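PDB 4H05: aminoglycoside-O-phosphotransferase VIII from Streptomyces rimosus, which phosphorylates aminoglycoside antibiotics at the 3'-hydroxyl with ATP as phosphate donor, an activity associated with antibiotic resistance. Local coordinates for residues A[167-170]-A[171-174]; A[138-141]-A[142-145]; A[242-245]-A[246-250]. All coordinates share one frame; numbering follows the deposited sequence.

Contact 1 of 3, residues A[167-170]-A[171-174]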
ATOM      1  N   GLY A 167       8.609 -16.987 -13.678  1.00 34.73           N
ATOM      2  CA  GLY A 167       7.233 -16.594 -13.375  1.00 41.08           C
ATOM      3  C   GLY A 167       6.338 -17.819 -13.179  1.00 37.78           C
ATOM      4  O   GLY A 167       5.587 -17.908 -12.227  1.00 36.52           O
ATOM      5  N   GLU A 168       6.469 -18.772 -14.091  1.00 38.97           N
ATOM      6  CA  GLU A 168       5.635 -19.967 -14.188  1.00 41.55           C
ATOM      7  C   GLU A 168       5.865 -20.868 -12.981  1.00 34.49           C
ATOM      8  O   GLU A 168       4.946 -21.487 -12.484  1.00 37.21           O
ATOM      9  CB  GLU A 168       5.956 -20.756 -15.511  1.00 49.94           C
ATOM     10  CG  GLU A 168       5.367 -20.191 -16.827  1.00 55.94           C
ATOM     11  CD  GLU A 168       5.984 -18.876 -17.346  1.00 53.92           C
ATOM     12  OE1 GLU A 168       7.094 -18.490 -16.868  1.00 56.93           O
ATOM     13  OE2 GLU A 168       5.343 -18.224 -18.239  1.00 53.45           O
ATOM     14  N   ARG A 169       7.094 -20.943 -12.515  1.00 37.91           N
ATOM     15  CA  ARG A 169       7.430 -21.656 -11.231  1.00 35.86           C
ATOM     16  C   ARG A 169       6.906 -20.899  -9.997  1.00 37.06           C
ATOM     17  O   ARG A 169       6.586 -21.484  -8.973  1.00 34.31           O
ATOM     18  CB  ARG A 169       8.927 -21.709 -11.089  1.00 36.04           C
ATOM     19  CG  ARG A 169       9.465 -22.256  -9.753  1.00 39.02           C
ATOM     20  CD  ARG A 169       9.034 -23.694  -9.510  1.00 43.10           C
ATOM     21  NE  ARG A 169       9.559 -24.248  -8.262  1.00 43.29           N
ATOM     22  CZ  ARG A 169       8.842 -24.497  -7.164  1.00 54.86           C
ATOM     23  NH1 ARG A 169       7.532 -24.229  -7.115  1.00 59.32           N
ATOM     24  NH2 ARG A 169       9.437 -24.998  -6.078  1.00 56.56           N
ATOM     25  N   LEU A 170       6.876 -19.577 -10.092  1.00 34.47           N
ATOM     26  CA  LEU A 170       6.344 -18.733  -8.986  1.00 37.21           C
ATOM     27  C   LEU A 170       4.857 -19.021  -8.835  1.00 32.65           C
ATOM     28  O   LEU A 170       4.357 -19.402  -7.777  1.00 33.49           O
ATOM     29  CB  LEU A 170       6.538 -17.235  -9.331  1.00 37.44           C
ATOM     30  CG  LEU A 170       7.198 -16.256  -8.349  1.00 42.48           C
ATOM     31  CD1 LEU A 170       6.199 -15.117  -8.190  1.00 42.05           C
ATOM     32  CD2 LEU A 170       7.582 -16.843  -6.995  1.00 35.19           C
ATOM     33  N   LEU A 171       4.161 -18.936  -9.950  1.00 35.84           N
ATOM     34  CA  LEU A 171       2.754 -19.219  -9.974  1.00 33.30           C
ATOM     35  C   LEU A 171       2.447 -20.658  -9.582  1.00 34.40           C
ATOM     36  O   LEU A 171       1.447 -20.873  -8.892  1.00 36.43           O
ATOM     37  CB  LEU A 171       2.200 -18.863 -11.341  1.00 35.35           C
ATOM     38  CG  LEU A 171       0.730 -19.065 -11.576  1.00 38.91           C
ATOM     39  CD1 LEU A 171       0.035 -17.972 -10.750  1.00 36.60           C
ATOM     40  CD2 LEU A 171       0.455 -18.995 -13.093  1.00 37.71           C
ATOM     41  N   ALA A 172       3.274 -21.648  -9.991  1.00 37.83           N
ATOM     42  CA  ALA A 172       3.108 -23.043  -9.441  1.00 36.59           C
ATOM     43  C   ALA A 172       3.143 -22.994  -7.882  1.00 36.27           C
ATOM     44  O   ALA A 172       2.347 -23.650  -7.199  1.00 34.19           O
ATOM     45  CB  ALA A 172       4.175 -24.029  -9.979  1.00 34.08           C
ATOM     46  N   GLU A 173       4.074 -22.220  -7.312  1.00 37.65           N
ATOM     47  CA  GLU A 173       4.255 -22.268  -5.849  1.00 39.24           C
ATOM     48  C   GLU A 173       3.021 -21.646  -5.213  1.00 31.01           C
ATOM     49  O   GLU A 173       2.442 -22.163  -4.299  1.00 25.32           O
ATOM     50  CB  GLU A 173       5.572 -21.588  -5.432  1.00 41.73           C
ATOM     51  CG  GLU A 173       5.971 -21.760  -3.959  1.00 42.79           C
ATOM     52  CD  GLU A 173       6.194 -23.199  -3.569  1.00 44.33           C
ATOM     53  OE1 GLU A 173       6.451 -23.984  -4.468  1.00 42.78           O
ATOM     54  OE2 GLU A 173       6.060 -23.571  -2.393  1.00 44.53           O
ATOM     55  N   LEU A 174       2.550 -20.580  -5.817  1.00 32.80           N
ATOM     56  CA  LEU A 174       1.361 -19.851  -5.303  1.00 33.83           C
ATOM     57  C   LEU A 174       0.098 -20.714  -5.278  1.00 36.25           C
ATOM     58  O   LEU A 174      -0.539 -20.841  -4.235  1.00 33.93           O
ATOM     59  CB  LEU A 174       1.151 -18.669  -6.203  1.00 32.24           C
ATOM     60  CG  LEU A 174       0.590 -17.333  -5.780  1.00 36.05           C
ATOM     61  CD1 LEU A 174      -0.675 -17.067  -6.502  1.00 28.50           C
ATOM     62  CD2 LEU A 174       0.587 -17.031  -4.281  1.00 32.76           C
TER
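Arg169 and Glu173, one turn apart, form an i to i+4 salt bridge along helix 167-177 of the kinase-like phosphotransferase fold. Their side chains run alongside each other and point the same way. NH1 of Arg169 donates to OE1 of Glu173 over 2.9 Å, reaching the anti lone pair of that oxygen, which is turned away from OE2. OE1 sits at the guanidinium edge, slightly out of its plane. The two planar groups are turned 66° from each other, and the link is one bond through NH1 rather than a flat two-pronged pairing; NH2 of Arg169 remains 3.5 Å from OE1 of Glu173. Both side chains leave the backbone with CG anti to N (chi1 173° for Arg169, -171° for Glu173) and then bend at chi2, which lays the charged ends together along the helix surface.

The guanidinium of Arg169 also makes a cation-pi contact with Trp165, while OE2 of Glu173 is salt-bridged to Arg176, which probably stabilises the carboxylate as charged. Beneath the bridge the i to i+4 bonds run on: Leu171 N bonds to Gly167 O at 2.9 Å and Ala172 N to Glu168 O at 3.0 Å. Elsewhere the helix is apolar, Leu170 and Leu174 packing on Leu268 of helix 260-270 and Leu171 on Ala145 and Val148 of helix 137-150. At the base of the acidic side chain, Glu173 N bonds to Arg169 O at 3.1 Å and weakly to Leu170 O, while CB of Glu173 rests 3.4 Å from Leu170 O.

Contact 2 of 3, residues A[138-141]-A[142-145]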
ATOM      1  N   ALA A 138      -9.994 -15.035  -4.752  1.00 28.52           N
ATOM      2  CA  ALA A 138     -10.714 -15.091  -6.115  1.00 32.73           C
ATOM      3  C   ALA A 138     -10.294 -13.963  -7.052  1.00 30.41           C
ATOM      4  O   ALA A 138     -10.264 -14.123  -8.270  1.00 36.56           O
ATOM      5  CB  ALA A 138     -12.267 -15.194  -6.025  1.00 32.88           C
ATOM      6  N   VAL A 139      -9.787 -12.869  -6.536  1.00 29.38           N
ATOM      7  CA  VAL A 139      -9.348 -11.777  -7.431  1.00 26.63           C
ATOM      8  C   VAL A 139      -7.853 -11.793  -7.619  1.00 28.75           C
ATOM      9  O   VAL A 139      -7.277 -11.485  -8.713  1.00 27.45           O
ATOM     10  CB  VAL A 139      -9.666 -10.379  -6.796  1.00 25.38           C
ATOM     11  CG1 VAL A 139      -8.909  -9.264  -7.464  1.00 23.89           C
ATOM     12  CG2 VAL A 139     -11.118 -10.068  -6.822  1.00 25.56           C
ATOM     13  N   THR A 140      -7.180 -12.026  -6.510  1.00 27.77           N
ATOM     14  CA  THR A 140      -5.750 -11.798  -6.507  1.00 27.06           C
ATOM     15  C   THR A 140      -5.005 -12.930  -7.187  1.00 28.79           C
ATOM     16  O   THR A 140      -3.959 -12.699  -7.776  1.00 29.29           O
ATOM     17  CB  THR A 140      -5.170 -11.568  -5.104  1.00 27.69           C
ATOM     18  OG1 THR A 140      -5.510 -12.653  -4.236  1.00 25.55           O
ATOM     19  CG2 THR A 140      -5.609 -10.218  -4.508  1.00 27.26           C
ATOM     20  N   VAL A 141      -5.499 -14.157  -7.103  1.00 34.18           N
ATOM     21  CA  VAL A 141      -4.753 -15.279  -7.705  1.00 32.69           C
ATOM     22  C   VAL A 141      -4.818 -15.173  -9.259  1.00 33.49           C
ATOM     23  O   VAL A 141      -3.776 -15.067  -9.936  1.00 32.61           O
ATOM     24  CB  VAL A 141      -5.152 -16.659  -7.127  1.00 29.90           C
ATOM     25  CG1 VAL A 141      -4.374 -17.757  -7.853  1.00 33.95           C
ATOM     26  CG2 VAL A 141      -4.936 -16.762  -5.640  1.00 26.54           C
ATOM     27  N   PRO A 142      -6.037 -15.080  -9.827  1.00 38.10           N
ATOM     28  CA  PRO A 142      -6.040 -14.690 -11.241  1.00 36.92           C
ATOM     29  C   PRO A 142      -5.180 -13.457 -11.591  1.00 39.58           C
ATOM     30  O   PRO A 142      -4.575 -13.444 -12.662  1.00 39.62           O
ATOM     31  CB  PRO A 142      -7.513 -14.378 -11.510  1.00 37.71           C
ATOM     32  CG  PRO A 142      -8.288 -15.291 -10.606  1.00 35.60           C
ATOM     33  CD  PRO A 142      -7.401 -15.398  -9.340  1.00 36.17           C
ATOM     34  N   GLN A 143      -5.124 -12.405 -10.785  1.00 36.71           N
ATOM     35  CA  GLN A 143      -4.207 -11.312 -11.182  1.00 42.28           C
ATOM     36  C   GLN A 143      -2.716 -11.798 -11.258  1.00 41.04           C
ATOM     37  O   GLN A 143      -1.928 -11.290 -12.045  1.00 32.03           O
ATOM     38  CB  GLN A 143      -4.291 -10.095 -10.264  1.00 45.01           C
ATOM     39  CG  GLN A 143      -5.557  -9.252 -10.374  1.00 51.59           C
ATOM     40  CD  GLN A 143      -5.728  -8.270  -9.208  1.00 47.04           C
ATOM     41  OE1 GLN A 143      -5.212  -8.474  -8.116  1.00 40.08           O
ATOM     42  NE2 GLN A 143      -6.464  -7.227  -9.440  1.00 42.51           N
ATOM     43  N   ALA A 144      -2.354 -12.761 -10.403  1.00 36.39           N
ATOM     44  CA  ALA A 144      -1.001 -13.279 -10.332  1.00 38.65           C
ATOM     45  C   ALA A 144      -0.715 -14.096 -11.615  1.00 38.78           C
ATOM     46  O   ALA A 144       0.247 -13.839 -12.319  1.00 43.73           O
ATOM     47  CB  ALA A 144      -0.851 -14.126  -9.065  1.00 30.35           C
ATOM     48  N   ALA A 145      -1.579 -15.036 -11.944  1.00 41.07           N
ATOM     49  CA  ALA A 145      -1.536 -15.647 -13.293  1.00 41.24           C
ATOM     50  C   ALA A 145      -1.472 -14.635 -14.475  1.00 40.21           C
ATOM     51  O   ALA A 145      -0.659 -14.772 -15.341  1.00 40.04           O
ATOM     52  CB  ALA A 145      -2.689 -16.622 -13.460  1.00 40.50           C
TER
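Pro142 sets its ring against the preceding turn, where CG lies 3.3 Å from Ala138 O; the peptide link itself brings CD of Pro142 to 3.4 Å from CB of Val141. Proline has no N-H to offer Ala138 O, so the ring stands where a helical hydrogen bond would otherwise run. The bonding resumes at once: Gln143 N reaches Val139 O at 3.1 Å, and Ala145 N reaches Val141 O at 3.0 Å. Val141 O also takes a weak bond from Ala144 N. This is a proline kink in helix 137-150, placed within its first turns. On the close-packed side Val141 and Ala144 pack on Leu174 of helix 167-177, and Ala145 on Leu171. Thr140 is buried too; its OG1, held between the backbone N and the carbonyl carbon (chi1 55°), bonds back to Ser136 O.

Gln143 lies on the solvent side. Its CG rests 3.3 Å from Val139 O, but its amide end packs more loosely. The extended chain runs beside Val139 and points the same way, with NE2 of Gln143 3.7 Å from CG1 of Val139. OE1 of Gln143 passes CG2 of Thr140 at 4.0 Å, a van der Waals contact, and the Gln143 side chain also touches Phe273.

Contact 3 of 3, residues A[242-245]-A[246-250]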
ATOM      1  N   CYS A 242      10.622  -4.483  17.369  1.00 38.04           N
ATOM      2  CA  CYS A 242       9.485  -3.824  16.764  1.00 37.28           C
ATOM      3  C   CYS A 242       8.473  -4.810  16.268  1.00 33.44           C
ATOM      4  O   CYS A 242       7.275  -4.631  16.533  1.00 33.40           O
ATOM      5  CB  CYS A 242       9.942  -2.914  15.658  1.00 37.08           C
ATOM      6  SG  CYS A 242      10.919  -1.501  16.255  1.00 39.74           S
ATOM      7  N   SER A 243       8.901  -5.898  15.630  1.00 37.53           N
ATOM      8  CA  SER A 243       7.917  -6.925  15.178  1.00 36.01           C
ATOM      9  C   SER A 243       7.191  -7.585  16.307  1.00 42.96           C
ATOM     10  O   SER A 243       5.978  -7.735  16.246  1.00 48.03           O
ATOM     11  CB  SER A 243       8.522  -8.037  14.335  1.00 35.44           C
ATOM     12  OG  SER A 243       9.437  -7.548  13.381  1.00 41.12           O
ATOM     13  N   ALA A 244       7.908  -7.996  17.347  1.00 48.38           N
ATOM     14  CA  ALA A 244       7.237  -8.353  18.624  1.00 44.01           C
ATOM     15  C   ALA A 244       6.292  -7.243  19.160  1.00 38.94           C
ATOM     16  O   ALA A 244       5.182  -7.536  19.607  1.00 38.94           O
ATOM     17  CB  ALA A 244       8.280  -8.706  19.690  1.00 40.79           C
ATOM     18  N   ALA A 245       6.716  -5.981  19.137  1.00 34.41           N
ATOM     19  CA  ALA A 245       5.814  -4.913  19.616  1.00 34.76           C
ATOM     20  C   ALA A 245       4.584  -4.778  18.682  1.00 32.97           C
ATOM     21  O   ALA A 245       3.438  -4.732  19.127  1.00 34.39           O
ATOM     22  CB  ALA A 245       6.545  -3.593  19.785  1.00 34.04           C
ATOM     23  N   PHE A 246       4.789  -4.781  17.381  1.00 36.32           N
ATOM     24  CA  PHE A 246       3.634  -4.842  16.489  1.00 33.91           C
ATOM     25  C   PHE A 246       2.747  -6.042  16.816  1.00 31.97           C
ATOM     26  O   PHE A 246       1.535  -5.908  16.936  1.00 30.20           O
ATOM     27  CB  PHE A 246       4.080  -4.948  15.056  1.00 35.09           C
ATOM     28  CG  PHE A 246       2.940  -4.995  14.093  1.00 35.45           C
ATOM     29  CD1 PHE A 246       2.329  -6.188  13.809  1.00 34.97           C
ATOM     30  CD2 PHE A 246       2.490  -3.849  13.488  1.00 35.11           C
ATOM     31  CE1 PHE A 246       1.285  -6.244  12.925  1.00 35.18           C
ATOM     32  CE2 PHE A 246       1.449  -3.899  12.571  1.00 34.96           C
ATOM     33  CZ  PHE A 246       0.834  -5.098  12.310  1.00 31.71           C
ATOM     34  N   LEU A 247       3.335  -7.205  17.072  1.00 34.66           N
ATOM     35  CA  LEU A 247       2.492  -8.388  17.307  1.00 36.51           C
ATOM     36  C   LEU A 247       1.779  -8.383  18.647  1.00 39.25           C
ATOM     37  O   LEU A 247       0.631  -8.818  18.728  1.00 41.35           O
ATOM     38  CB  LEU A 247       3.263  -9.695  17.140  1.00 41.56           C
ATOM     39  CG  LEU A 247       3.422 -10.332  15.741  1.00 40.96           C
ATOM     40  CD1 LEU A 247       3.962 -11.752  15.960  1.00 39.83           C
ATOM     41  CD2 LEU A 247       2.115 -10.371  14.997  1.00 31.24           C
ATOM     42  N   ARG A 248       2.418  -7.879  19.692  1.00 40.15           N
ATOM     43  CA  ARG A 248       1.727  -7.700  21.022  1.00 38.46           C
ATOM     44  C   ARG A 248       0.537  -6.762  20.905  1.00 32.40           C
ATOM     45  O   ARG A 248      -0.536  -7.094  21.340  1.00 30.98           O
ATOM     46  CB  ARG A 248       2.738  -7.111  22.030  1.00 44.94           C
ATOM     47  CG  ARG A 248       2.229  -6.852  23.490  1.00 52.00           C
ATOM     48  CD  ARG A 248       3.411  -6.448  24.401  1.00 49.77           C
ATOM     49  NE  ARG A 248       4.611  -7.191  23.970  1.00 46.63           N
ATOM     50  CZ  ARG A 248       5.722  -6.683  23.425  1.00 47.78           C
ATOM     51  NH1 ARG A 248       5.919  -5.372  23.295  1.00 49.34           N
ATOM     52  NH2 ARG A 248       6.694  -7.518  23.052  1.00 54.18           N
ATOM     53  N   GLU A 249       0.742  -5.582  20.298  1.00 33.83           N
ATOM     54  CA  GLU A 249      -0.353  -4.630  20.053  1.00 33.29           C
ATOM     55  C   GLU A 249      -1.431  -5.194  19.133  1.00 30.79           C
ATOM     56  O   GLU A 249      -2.621  -5.145  19.444  1.00 32.30           O
ATOM     57  CB  GLU A 249       0.191  -3.294  19.514  1.00 33.09           C
ATOM     58  CG  GLU A 249      -0.867  -2.251  19.085  1.00 34.76           C
ATOM     59  CD  GLU A 249      -1.821  -1.838  20.205  1.00 41.54           C
ATOM     60  OE1 GLU A 249      -1.344  -1.981  21.368  1.00 38.20           O
ATOM     61  OE2 GLU A 249      -3.028  -1.434  19.913  1.00 37.62           O
ATOM     62  N   TYR A 250      -1.057  -5.793  18.007  1.00 36.60           N
ATOM     63  CA  TYR A 250      -2.127  -6.320  17.157  1.00 31.63           C
ATOM     64  C   TYR A 250      -2.931  -7.362  17.891  1.00 32.90           C
ATOM     65  O   TYR A 250      -4.155  -7.368  17.840  1.00 31.94           O
ATOM     66  CB  TYR A 250      -1.567  -6.925  15.890  1.00 33.31           C
ATOM     67  CG  TYR A 250      -2.667  -7.257  14.928  1.00 29.82           C
ATOM     68  CD1 TYR A 250      -3.183  -6.309  14.087  1.00 29.84           C
ATOM     69  CD2 TYR A 250      -3.231  -8.515  14.912  1.00 30.86           C
ATOM     70  CE1 TYR A 250      -4.167  -6.629  13.158  1.00 31.55           C
ATOM     71  CE2 TYR A 250      -4.226  -8.848  13.998  1.00 29.74           C
ATOM     72  CZ  TYR A 250      -4.683  -7.905  13.108  1.00 27.91           C
ATOM     73  OH  TYR A 250      -5.700  -8.248  12.271  1.00 28.89           O
TER
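Cys242 O receives the N-H of Phe246 in a short, nearly straight bond of 2.6 Å, which carries one turn of helix 240-251 into the next. In Phe246, CG anti to N (chi1 -179°) sends the ring off the turn, where it packs against Leu223, Val226 and Leu230 of helix 220-230 and Ala117 of helix 109-124, joining three helices of the kinase-like phosphotransferase fold away from the annotated sites. Ser243 follows, its O bonded to Leu247 N at 2.8 Å and also 3.5 Å from CB of Leu247. Its hydroxyl turns the other way along the chain, to Gly239 O.

Ala244 meets Arg248 through both its O and its CB. The O takes Arg248 N at 2.8 Å and also lies over one face of the guanidinium, displaced toward the rim. CB of Ala244 is 3.9 Å from NH2 of Arg248. The arginine chain runs extended before bending at chi3 (-35°), which folds the guanidinium back over the preceding turn. Ala245 completes that bed, with its CA 3.7 Å from NH1 of Arg248. Its O accepts Glu249 N at 3.1 Å, while the carboxylate of Glu249 leaves the turn toward helix 109-124, OE2 salt-bridged to Arg121 and OE1 to Arg252.

The small alanine side chains probably let the guanidinium lie close to the backbone, where its face contact with Ala244 O is probably weakly electrostatic and its CB and CA contacts are van der Waals.

How the contacts relate
Contacts 1 and 2 lie on helices that follow each other in the chain, with centres 12 Å apart, and they touch directly. CD1 of Leu171 meets Ala145 N at 3.6 Å, and CD1 of Leu174 lies 3.9 Å from CB of Ala144 and 4.0 Å from CG1 of Val141, so the apolar side of 167-174 packs on 138-145 around the proline kink. Contact 3 stands apart: its nearest atoms are about 17 Å from contact 2 and about 20 Å from contact 1. Contact 2 approaches the presumed active site, the side chain of Thr140 being about 11 Å from that of Asp190, the predicted proton acceptor; contacts 1 and 3 lie away from it.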